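Methylcobalamin\: coenzyme M methyltransferase (Methanosarcina mazei, PDB 4AY7) transfers a methyl group from methylated corrinoid to coenzyme M in methanogenesis, probably by activating the thiol at its zinc ion. Local coordinates at residues Phe227-Leu232 with Leu255-Asp260. Numbering follows the deposited sequence.
Sequences FLKSRL and LSDMAD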
# COMPACT_ATOMS: atom_id res chain seq x y z
N PHE A 227 -11.90 -15.99 -8.33
CA PHE A 227 -12.46 -14.64 -8.61
C PHE A 227 -11.54 -13.42 -8.50
O PHE A 227 -11.72 -12.44 -9.25
CB PHE A 227 -13.65 -14.31 -7.70
CG PHE A 227 -14.72 -15.36 -7.69
CD1 PHE A 227 -15.54 -15.53 -8.77
CD2 PHE A 227 -14.92 -16.16 -6.56
CE1 PHE A 227 -16.52 -16.50 -8.73
CE2 PHE A 227 -15.87 -17.15 -6.53
CZ PHE A 227 -16.68 -17.31 -7.60
N LEU A 228 -10.58 -13.48 -7.58
CA LEU A 228 -9.80 -12.28 -7.20
C LEU A 228 -8.59 -12.12 -8.07
O LEU A 228 -8.30 -11.02 -8.53
CB LEU A 228 -9.49 -12.35 -5.73
CG LEU A 228 -10.66 -12.59 -4.77
CD1 LEU A 228 -10.20 -12.47 -3.28
CD2 LEU A 228 -11.89 -11.67 -5.08
N LYS A 229 -7.87 -13.22 -8.33
CA LYS A 229 -6.61 -13.18 -9.08
C LYS A 229 -6.77 -12.46 -10.42
O LYS A 229 -5.94 -11.62 -10.76
CB LYS A 229 -6.14 -14.62 -9.30
CG LYS A 229 -4.76 -14.74 -9.88
CD LYS A 229 -4.31 -16.20 -9.77
CE LYS A 229 -3.25 -16.54 -10.78
NZ LYS A 229 -2.44 -17.76 -10.39
N SER A 230 -7.84 -12.78 -11.15
CA SER A 230 -8.03 -12.16 -12.47
C SER A 230 -8.19 -10.67 -12.45
O SER A 230 -7.66 -9.98 -13.37
CB SER A 230 -9.17 -12.82 -13.31
OG SER A 230 -10.40 -12.60 -12.63
N ARG A 231 -8.83 -10.13 -11.40
CA ARG A 231 -8.94 -8.72 -11.31
C ARG A 231 -7.64 -8.07 -10.94
O ARG A 231 -7.29 -7.02 -11.47
CB ARG A 231 -10.10 -8.27 -10.36
CG ARG A 231 -11.50 -8.44 -10.95
CD ARG A 231 -12.07 -9.87 -10.84
NE ARG A 231 -13.31 -9.99 -11.62
CZ ARG A 231 -14.01 -11.09 -11.79
NH1 ARG A 231 -13.64 -12.25 -11.29
NH2 ARG A 231 -15.07 -11.04 -12.61
N LEU A 232 -6.93 -8.66 -9.98
CA LEU A 232 -5.57 -8.14 -9.61
C LEU A 232 -4.60 -8.16 -10.82
O LEU A 232 -3.93 -7.15 -11.07
CB LEU A 232 -5.01 -8.95 -8.46
CG LEU A 232 -5.77 -8.74 -7.15
CD1 LEU A 232 -5.44 -9.81 -6.08
CD2 LEU A 232 -5.50 -7.34 -6.57
N LEU A 255 0.28 -16.99 -1.43
CA LEU A 255 1.51 -16.32 -1.81
C LEU A 255 1.95 -16.64 -3.23
O LEU A 255 2.30 -15.74 -3.97
CB LEU A 255 2.63 -16.63 -0.80
CG LEU A 255 3.86 -15.75 -0.92
CD1 LEU A 255 3.47 -14.26 -0.87
CD2 LEU A 255 4.84 -16.12 0.22
N SER A 256 1.96 -17.92 -3.60
CA SER A 256 2.37 -18.32 -4.96
C SER A 256 1.40 -17.78 -6.04
O SER A 256 1.83 -17.29 -7.06
CB SER A 256 2.52 -19.87 -5.06
OG SER A 256 3.05 -20.22 -6.31
N ASP A 257 0.12 -17.68 -5.70
CA ASP A 257 -0.92 -17.10 -6.58
C ASP A 257 -0.74 -15.59 -6.67
O ASP A 257 -0.86 -15.06 -7.76
CB ASP A 257 -2.30 -17.44 -6.07
CG ASP A 257 -2.55 -18.92 -6.00
OD1 ASP A 257 -2.51 -19.51 -7.08
OD2 ASP A 257 -2.77 -19.48 -4.88
N MET A 258 -0.39 -14.92 -5.57
CA MET A 258 -0.05 -13.51 -5.63
C MET A 258 1.07 -13.23 -6.60
O MET A 258 1.08 -12.22 -7.29
CB MET A 258 0.35 -13.03 -4.23
CG MET A 258 -0.84 -12.96 -3.23
SD MET A 258 -0.34 -12.67 -1.52
CE MET A 258 0.48 -11.08 -1.72
N ALA A 259 2.08 -14.15 -6.63
CA ALA A 259 3.24 -13.99 -7.45
C ALA A 259 2.92 -14.12 -8.92
O ALA A 259 3.71 -13.67 -9.73
CB ALA A 259 4.37 -14.96 -7.03
N ASP A 260 1.78 -14.73 -9.26
CA ASP A 260 1.28 -14.79 -10.64
C ASP A 260 0.38 -13.60 -11.07
O ASP A 260 -0.16 -13.64 -12.18
CB ASP A 260 0.44 -16.08 -10.80
CG ASP A 260 1.24 -17.35 -10.76
OD1 ASP A 260 2.42 -17.38 -11.15
OD2 ASP A 260 0.67 -18.39 -10.33
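Asp257 is the first residue of 255-260 to meet Lys229, which reaches over from helix 221-238. With chi1 at -172° the lysine's CG swings away from its own backbone N, and the extended chain beyond carries the ammonium group across to the neighbouring helix. There Asp257 OD1 sits 3.7 Å from Lys229 NZ, a long salt bridge, while its OD2 is taken by Arg225 in a stronger one. Three residues on, Asp260 is the closer partner: Lys229 NZ donates to Asp260 OD2 at 3.2 Å, arriving on the anti side and 16° out of the carboxylate plane. The two side chains slant across each other, which also rests Lys229 CE 3.7 Å from Asp260 CB. Asp260 OD1 pairs with Arg285, so this carboxylate joins two cations. With an alanine in place of Lys229, Asp260 OD2 would probably lose this donor and the two aspartates the cation between them, leaving Arg225 to Asp257 as an ionic tie between the helices. The result is a surface salt-bridge network between two successive outer helices, 221-238 and 252-259, which strand 242-246 links in the TIM barrel of the URO-D family, away from the zinc site.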